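Side-chain contacts in mobilization protein A (Pseudomonas aeruginosa, PDB 2NS6), which cleaves one DNA strand at the origin of transfer and, within the relaxosome, locally unwinds plasmid DNA for conjugative transfer: residues 20-23 with 24-28; 132-136 with 137-141; 163-166 with 167-171. One frame throughout, in Å; residues are numbered along the deposited sequence.

Overall arrangement
Along the chain the three contacts follow in numerical order, and none touches another. Contact 1 is the C-terminal half of helix 18-26 and its cap, with side chains resting on strands 117-124 and 38-44 of the five-stranded antiparallel sheet. Contact 2 is a single short turn beyond that sheet, leaning on helix 53-63. Contact 3 opens the long helix 164-181 and packs on strands 71-77 and 5-10 and on helix 84-99. Centres of contacts 1 and 3 are about 26 Å apart, on opposite sides of the centre of the chain; the centre of contact 2 lies about 23 Å from that of contact 1 and about 31 Å from that of contact 3. Contact 1 holds the probable catalytic tyrosine; contacts 2 and 3 lie away from the active site.

Contact 1. Residues 20-23 with 24-28; sequences AKAD and YIQRE
The side chain of Q26 runs out past the carbonyl of A22, one helical turn earlier. Its CB lies 3.3 Å from A22 O and its CG 3.5 Å from the same oxygen, to which the main-chain Q26 N donates. With CG beside its own backbone N (chi1 -68°) and the chain extended beyond, the amide points outward: CD stays 4.0 Å from A22 O, and OE1 lies 3.5 Å from A22 O, near A22 CB. OE1 accepts a hydrogen from a water at 2.9 Å, which also donates to D23 OD1 at 2.6 Å. An amide suits this place because its oxygen can share a water with a carboxylate; that carboxylate also salt-bridges R19.

On the side toward the sheet, I25 CG2 meets K21 CD at 3.9 Å. Branched, aliphatic I25 suits the sheet surface, and lysine packs its methylenes while its ammonium reaches E73. I25 O accepts from H111 NE2, and the I25 side chain lies against H121, both metal ligands. Y24 CG is anti to the backbone N (chi1 -175°), which sends the ring away from the preceding turn, edge-to-face with Y31.

The helix closes at R27 (phi +54°): E28 N donates to D23 O at 2.8 Å and R27 N to Y24 O. This Schellman motif ends the helix that carries Y24, the probable nucleophile of the relaxase active site.

Contact 2. Residues 132-136 with 137-141; sequences IERPA and AQWFK
P135 and Q138 meet through backbone and side chain alike. Among the hydrogen bonds, P135 O accepts two amides: Q138 N at 3.0 Å, which stands well above the carbonyl plane, and W139 N at 2.9 Å, nearly in line with the C=O though its N-H is bent (132°). A third bond, from W139 N to A136 O, is weak. Proline probably suits the start of the turn, since it has no N-H needing a partner.

Van der Waals contacts line the turn. P135 CD rests 3.6 Å from Q138 OE1, the two side chains running side by side. R134 crosses Q138 nearly at right angles, its CG 3.9 Å from Q138 NE2. W139 CG is anti to its backbone N (chi1 -178°), which turns the indole beside the extended arginine: R134 CD lies 4.0 Å from W139 CE3, and R134 NH1 3.9 Å from W139 CZ3, with guanidinium and indole planes 81° apart. W139 CD1 in turn sits over the centre of the F140 ring.

The polar ends reach beyond the turn. R134 forms a salt bridge with D130 and a hydrogen bond to P148 O, Q138 NE2 donates to G151 O and E149 O, and W139 NE1 bonds to Y56 OH. Long side chains with such donors can tie the turn to neighbouring loops and to helix 53-63, against which small A136 and flat F140 lie. The whole is a short, weakly bonded helical turn in the loop region between the sheet and helix 164-181.

Contact 3. Residues 163-166 with 167-171; sequences AWLE and QTREA
T168 and W164 share one carbonyl oxygen. W164 O takes the hydroxyl proton of T168 OG1 at 2.6 Å and the amide T168 N at 2.8 Å, from opposite faces of its plane. The threonine torsion that allows this places OG1 beside its own backbone N (chi1 -59°), and the hydroxyl then stands 3.0 Å above the indole plane of W164, over the ring's centre. T168 CB adds a CH-pi contact, 4.2 Å from the centroid of the six-membered ring. Threonine suits a buried place, since its hydroxyl is satisfied within the helix and its carbons remain for packing.

The pattern belongs to the first turns of helix 164-181, which packs on the antiparallel sheet: W164 reaches A7 and V74, and T168 meets F94 and L98 of helix 84-99. The regular i to i+4 bonds continue as Q167 N to A163 O, R169 N to L165 O and E170 N to E166 O.

R169 uses its donors in several directions. NH1 forms a salt bridge with E166 OE1 at 2.8 Å, reached near the guanidinium plane although the hydrogen bond is weak (127°) and the carboxylate is turned 78° from that plane. Opposite charges suit these i and i+3 positions, neighbours on one helix face. NE donates to L5 O. L165 CD1 lies over one guanidinium face, offset toward the rim, 3.5 Å above the plane; a leucine methyl can pack there without competing for the N-H groups. On the exposed side Q167 NE2 lies 3.4 Å from A163 CB.

Contact 1. Residues 20-23 with 24-28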
loop_
_atom_site.group_PDB
_atom_site.type_symbol
_atom_site.label_atom_id
_atom_site.label_comp_id
_atom_site.label_asym_id
_atom_site.label_seq_id
_atom_site.Cartn_x
_atom_site.Cartn_y
_atom_site.Cartn_z
ATOM N N ALA A 20 -7.150 -2.199 11.363
ATOM C CA ALA A 20 -8.430 -2.751 10.921
ATOM C C ALA A 20 -8.452 -2.870 9.397
ATOM O O ALA A 20 -8.872 -3.892 8.858
ATOM C CB ALA A 20 -9.582 -1.865 11.408
ATOM N N LYS A 21 -7.991 -1.832 8.703
ATOM C CA LYS A 21 -7.964 -1.861 7.243
ATOM C C LYS A 21 -7.065 -2.981 6.707
ATOM O O LYS A 21 -7.450 -3.706 5.783
ATOM C CB LYS A 21 -7.505 -0.502 6.700
ATOM C CG LYS A 21 -7.239 -0.481 5.199
ATOM C CD LYS A 21 -8.503 -0.702 4.386
ATOM C CE LYS A 21 -9.401 0.523 4.455
ATOM N NZ LYS A 21 -10.591 0.401 3.567
ATOM N N ALA A 22 -5.874 -3.134 7.283
ATOM C CA ALA A 22 -4.957 -4.188 6.844
ATOM C C ALA A 22 -5.568 -5.576 7.060
ATOM O O ALA A 22 -5.511 -6.437 6.176
ATOM C CB ALA A 22 -3.623 -4.078 7.591
ATOM N N ASP A 23 -6.162 -5.794 8.230
ATOM C CA ASP A 23 -6.772 -7.089 8.516
ATOM C C ASP A 23 -7.942 -7.397 7.597
ATOM O O ASP A 23 -8.125 -8.541 7.177
ATOM C CB ASP A 23 -7.218 -7.157 9.976
ATOM C CG ASP A 23 -6.086 -7.558 10.908
ATOM O OD1 ASP A 23 -4.912 -7.405 10.511
ATOM O OD2 ASP A 23 -6.368 -8.019 12.034
ATOM N N TYR A 24 -8.726 -6.377 7.274
ATOM C CA TYR A 24 -9.870 -6.568 6.400
ATOM C C TYR A 24 -9.453 -6.942 4.973
ATOM O O TYR A 24 -9.849 -8.000 4.470
ATOM C CB TYR A 24 -10.735 -5.309 6.387
ATOM C CG TYR A 24 -12.019 -5.461 5.600
ATOM C CD1 TYR A 24 -13.007 -6.358 6.000
ATOM C CD2 TYR A 24 -12.243 -4.702 4.455
ATOM C CE1 TYR A 24 -14.193 -6.494 5.275
ATOM C CE2 TYR A 24 -13.418 -4.828 3.726
ATOM C CZ TYR A 24 -14.388 -5.723 4.142
ATOM O OH TYR A 24 -15.552 -5.835 3.425
ATOM N N ILE A 25 -8.643 -6.105 4.322
ATOM C CA ILE A 25 -8.235 -6.414 2.949
ATOM C C ILE A 25 -7.427 -7.707 2.820
ATOM O O ILE A 25 -7.480 -8.371 1.787
ATOM C CB ILE A 25 -7.448 -5.250 2.286
ATOM C CG1 ILE A 25 -6.108 -5.023 2.985
ATOM C CG2 ILE A 25 -8.287 -3.989 2.306
ATOM C CD1 ILE A 25 -5.175 -4.101 2.201
ATOM N N GLN A 26 -6.683 -8.077 3.856
ATOM C CA GLN A 26 -5.919 -9.324 3.786
ATOM C C GLN A 26 -6.722 -10.487 4.376
ATOM O O GLN A 26 -6.288 -11.635 4.321
ATOM C CB GLN A 26 -4.604 -9.219 4.563
ATOM C CG GLN A 26 -3.548 -8.282 3.985
ATOM C CD GLN A 26 -2.277 -8.303 4.820
ATOM O OE1 GLN A 26 -2.235 -7.764 5.929
ATOM N NE2 GLN A 26 -1.242 -8.946 4.299
ATOM N N ARG A 27 -7.886 -10.185 4.941
ATOM C CA ARG A 27 -8.724 -11.194 5.592
ATOM C C ARG A 27 -7.917 -11.956 6.646
ATOM O O ARG A 27 -7.863 -13.191 6.656
ATOM C CB ARG A 27 -9.345 -12.160 4.560
ATOM C CG ARG A 27 -10.410 -11.501 3.665
ATOM C CD ARG A 27 -11.441 -10.738 4.509
ATOM N NE ARG A 27 -12.237 -9.753 3.764
ATOM C CZ ARG A 27 -13.255 -10.044 2.961
ATOM N NH1 ARG A 27 -13.625 -11.302 2.770
ATOM N NH2 ARG A 27 -13.927 -9.071 2.366
ATOM N N GLU A 28 -7.279 -11.190 7.531
ATOM C CA GLU A 28 -6.476 -11.736 8.625
ATOM C C GLU A 28 -7.190 -11.418 9.934
ATOM O O GLU A 28 -8.262 -10.804 9.941
ATOM C CB GLU A 28 -5.073 -11.104 8.649
ATOM C CG GLU A 28 -4.214 -11.371 7.415
ATOM C CD GLU A 28 -3.524 -12.728 7.445
ATOM O OE1 GLU A 28 -4.175 -13.734 7.802
ATOM O OE2 GLU A 28 -2.321 -12.790 7.096
HETATM O O HOH W 1 -3.024 -7.515 8.670
#

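Contact 2. Residues 132-136 with 137-141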
loop_
_atom_site.group_PDB
_atom_site.type_symbol
_atom_site.label_atom_id
_atom_site.label_comp_id
_atom_site.label_asym_id
_atom_site.label_seq_id
_atom_site.Cartn_x
_atom_site.Cartn_y
_atom_site.Cartn_z
ATOM N N ILE A 132 17.438 2.995 8.446
ATOM C CA ILE A 132 17.896 3.255 9.809
ATOM C C ILE A 132 16.915 2.650 10.802
ATOM O O ILE A 132 15.736 3.026 10.833
ATOM C CB ILE A 132 18.000 4.771 10.077
ATOM C CG1 ILE A 132 19.108 5.372 9.216
ATOM C CG2 ILE A 132 18.267 5.027 11.552
ATOM C CD1 ILE A 132 19.117 6.875 9.213
ATOM N N GLU A 133 17.400 1.718 11.615
ATOM C CA GLU A 133 16.547 1.057 12.599
ATOM C C GLU A 133 16.005 2.028 13.639
ATOM O O GLU A 133 16.733 2.870 14.159
ATOM C CB GLU A 133 17.304 -0.055 13.335
ATOM C CG GLU A 133 17.863 -1.156 12.461
ATOM C CD GLU A 133 17.982 -2.477 13.211
ATOM O OE1 GLU A 133 18.558 -3.439 12.661
ATOM O OE2 GLU A 133 17.485 -2.554 14.358
ATOM N N ARG A 134 14.723 1.895 13.944
ATOM C CA ARG A 134 14.079 2.742 14.934
ATOM C C ARG A 134 13.006 1.892 15.603
ATOM O O ARG A 134 12.358 1.079 14.948
ATOM C CB ARG A 134 13.408 3.963 14.280
ATOM C CG ARG A 134 14.314 4.857 13.432
ATOM C CD ARG A 134 13.510 6.007 12.815
ATOM N NE ARG A 134 14.346 7.006 12.139
ATOM C CZ ARG A 134 14.860 6.867 10.918
ATOM N NH1 ARG A 134 14.631 5.766 10.214
ATOM N NH2 ARG A 134 15.599 7.837 10.397
ATOM N N PRO A 135 12.837 2.031 16.923
ATOM C CA PRO A 135 11.809 1.248 17.623
ATOM C C PRO A 135 10.435 1.670 17.096
ATOM O O PRO A 135 10.304 2.733 16.494
ATOM C CB PRO A 135 12.012 1.653 19.081
ATOM C CG PRO A 135 13.493 1.851 19.160
ATOM C CD PRO A 135 13.799 2.615 17.878
ATOM N N ALA A 136 9.417 0.851 17.324
ATOM C CA ALA A 136 8.076 1.178 16.858
ATOM C C ALA A 136 7.611 2.517 17.438
ATOM O O ALA A 136 7.074 3.361 16.722
ATOM C CB ALA A 136 7.091 0.057 17.244
ATOM N N ALA A 137 7.829 2.710 18.736
ATOM C CA ALA A 137 7.427 3.940 19.410
ATOM C C ALA A 137 8.169 5.189 18.906
ATOM O O ALA A 137 7.764 6.315 19.202
ATOM C CB ALA A 137 7.637 3.789 20.928
ATOM N N GLN A 138 9.246 4.993 18.147
ATOM C CA GLN A 138 10.030 6.121 17.632
ATOM C C GLN A 138 9.894 6.339 16.131
ATOM O O GLN A 138 10.203 7.416 15.620
ATOM C CB GLN A 138 11.514 5.918 17.950
ATOM C CG GLN A 138 12.408 7.077 17.523
ATOM C CD GLN A 138 13.885 6.737 17.616
ATOM O OE1 GLN A 138 14.328 6.118 18.581
ATOM N NE2 GLN A 138 14.655 7.149 16.614
ATOM N N TRP A 139 9.439 5.312 15.422
ATOM C CA TRP A 139 9.312 5.394 13.970
ATOM C C TRP A 139 8.449 6.538 13.444
ATOM O O TRP A 139 8.822 7.197 12.473
ATOM C CB TRP A 139 8.806 4.057 13.417
ATOM C CG TRP A 139 8.690 4.015 11.912
ATOM C CD1 TRP A 139 7.595 4.348 11.168
ATOM C CD2 TRP A 139 9.726 3.686 10.977
ATOM N NE1 TRP A 139 7.884 4.251 9.834
ATOM C CE2 TRP A 139 9.183 3.849 9.682
ATOM C CE3 TRP A 139 11.059 3.276 11.104
ATOM C CZ2 TRP A 139 9.927 3.618 8.518
ATOM C CZ3 TRP A 139 11.805 3.045 9.942
ATOM C CH2 TRP A 139 11.235 3.217 8.669
ATOM N N PHE A 140 7.310 6.782 14.086
ATOM C CA PHE A 140 6.390 7.818 13.634
ATOM C C PHE A 140 6.586 9.210 14.252
ATOM O O PHE A 140 5.816 10.139 13.982
ATOM C CB PHE A 140 4.948 7.338 13.842
ATOM C CG PHE A 140 4.639 6.025 13.156
ATOM C CD1 PHE A 140 4.844 4.811 13.807
ATOM C CD2 PHE A 140 4.150 6.009 11.851
ATOM C CE1 PHE A 140 4.561 3.597 13.164
ATOM C CE2 PHE A 140 3.865 4.806 11.199
ATOM C CZ PHE A 140 4.072 3.598 11.857
ATOM N N LYS A 141 7.613 9.359 15.080
ATOM C CA LYS A 141 7.893 10.650 15.688
ATOM C C LYS A 141 8.350 11.585 14.578
ATOM O O LYS A 141 8.520 11.163 13.424
ATOM C CB LYS A 141 8.989 10.512 16.753
ATOM C CG LYS A 141 8.559 9.715 17.985
ATOM C CD LYS A 141 9.749 9.326 18.860
ATOM C CE LYS A 141 9.293 8.669 20.158
ATOM N NZ LYS A 141 10.192 7.533 20.560
#

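Contact 3. Residues 163-166 with 167-171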
loop_
_atom_site.group_PDB
_atom_site.type_symbol
_atom_site.label_atom_id
_atom_site.label_comp_id
_atom_site.label_asym_id
_atom_site.label_seq_id
_atom_site.Cartn_x
_atom_site.Cartn_y
_atom_site.Cartn_z
ATOM N N ALA A 163 -1.731 16.827 -9.156
ATOM C CA ALA A 163 -1.542 16.059 -10.379
ATOM C C ALA A 163 -1.292 14.586 -10.099
ATOM O O ALA A 163 -1.357 13.761 -11.010
ATOM C CB ALA A 163 -0.368 16.637 -11.175
ATOM N N TRP A 164 -1.013 14.247 -8.842
ATOM C CA TRP A 164 -0.712 12.858 -8.497
ATOM C C TRP A 164 -1.776 11.836 -8.903
ATOM O O TRP A 164 -1.446 10.765 -9.404
ATOM C CB TRP A 164 -0.445 12.724 -6.998
ATOM C CG TRP A 164 0.012 11.343 -6.619
ATOM C CD1 TRP A 164 1.275 10.839 -6.717
ATOM C CD2 TRP A 164 -0.809 10.280 -6.124
ATOM N NE1 TRP A 164 1.293 9.523 -6.315
ATOM C CE2 TRP A 164 0.026 9.154 -5.947
ATOM C CE3 TRP A 164 -2.173 10.166 -5.825
ATOM C CZ2 TRP A 164 -0.455 7.930 -5.471
ATOM C CZ3 TRP A 164 -2.653 8.947 -5.352
ATOM C CH2 TRP A 164 -1.793 7.845 -5.182
ATOM N N LEU A 165 -3.047 12.162 -8.684
ATOM C CA LEU A 165 -4.131 11.243 -9.012
ATOM C C LEU A 165 -4.159 10.828 -10.482
ATOM O O LEU A 165 -4.142 9.637 -10.789
ATOM C CB LEU A 165 -5.476 11.850 -8.611
ATOM C CG LEU A 165 -6.727 11.058 -9.020
ATOM C CD1 LEU A 165 -6.593 9.612 -8.580
ATOM C CD2 LEU A 165 -7.972 11.701 -8.411
ATOM N N GLU A 166 -4.188 11.798 -11.391
ATOM C CA GLU A 166 -4.219 11.471 -12.812
ATOM C C GLU A 166 -2.895 10.860 -13.272
ATOM O O GLU A 166 -2.876 9.952 -14.103
ATOM C CB GLU A 166 -4.578 12.717 -13.627
ATOM C CG GLU A 166 -5.990 13.205 -13.320
ATOM C CD GLU A 166 -7.059 12.208 -13.761
ATOM O OE1 GLU A 166 -8.155 12.192 -13.159
ATOM O OE2 GLU A 166 -6.806 11.443 -14.720
ATOM N N GLN A 167 -1.790 11.353 -12.721
ATOM C CA GLN A 167 -0.481 10.814 -13.060
ATOM C C GLN A 167 -0.428 9.343 -12.657
ATOM O O GLN A 167 0.189 8.524 -13.334
ATOM C CB GLN A 167 0.618 11.578 -12.323
ATOM C CG GLN A 167 1.276 12.688 -13.130
ATOM C CD GLN A 167 2.092 13.630 -12.260
ATOM O OE1 GLN A 167 2.694 13.212 -11.261
ATOM N NE2 GLN A 167 2.126 14.909 -12.639
ATOM N N THR A 168 -1.074 9.006 -11.550
ATOM C CA THR A 168 -1.071 7.625 -11.085
ATOM C C THR A 168 -1.949 6.794 -12.016
ATOM O O THR A 168 -1.609 5.664 -12.375
ATOM C CB THR A 168 -1.555 7.558 -9.622
ATOM O OG1 THR A 168 -0.683 8.364 -8.809
ATOM C CG2 THR A 168 -1.525 6.127 -9.100
ATOM N N ARG A 169 -3.066 7.376 -12.433
ATOM C CA ARG A 169 -3.980 6.711 -13.353
ATOM C C ARG A 169 -3.289 6.448 -14.682
ATOM O O ARG A 169 -3.442 5.377 -15.264
ATOM C CB ARG A 169 -5.224 7.574 -13.551
ATOM C CG ARG A 169 -6.150 7.512 -12.366
ATOM C CD ARG A 169 -7.295 8.482 -12.480
ATOM N NE ARG A 169 -8.267 8.237 -11.427
ATOM C CZ ARG A 169 -9.338 8.988 -11.202
ATOM N NH1 ARG A 169 -9.580 10.050 -11.960
ATOM N NH2 ARG A 169 -10.171 8.672 -10.215
ATOM N N GLU A 170 -2.514 7.418 -15.162
ATOM C CA GLU A 170 -1.802 7.238 -16.422
ATOM C C GLU A 170 -0.734 6.167 -16.242
ATOM O O GLU A 170 -0.453 5.390 -17.155
ATOM C CB GLU A 170 -1.135 8.541 -16.860
ATOM C CG GLU A 170 -0.432 8.427 -18.205
ATOM C CD GLU A 170 0.326 9.682 -18.584
ATOM O OE1 GLU A 170 0.858 9.731 -19.715
ATOM O OE2 GLU A 170 0.394 10.617 -17.755
ATOM N N ALA A 171 -0.134 6.136 -15.056
ATOM C CA ALA A 171 0.896 5.151 -14.755
ATOM C C ALA A 171 0.265 3.762 -14.698
ATOM O O ALA A 171 0.795 2.807 -15.269
ATOM C CB ALA A 171 1.573 5.488 -13.433
#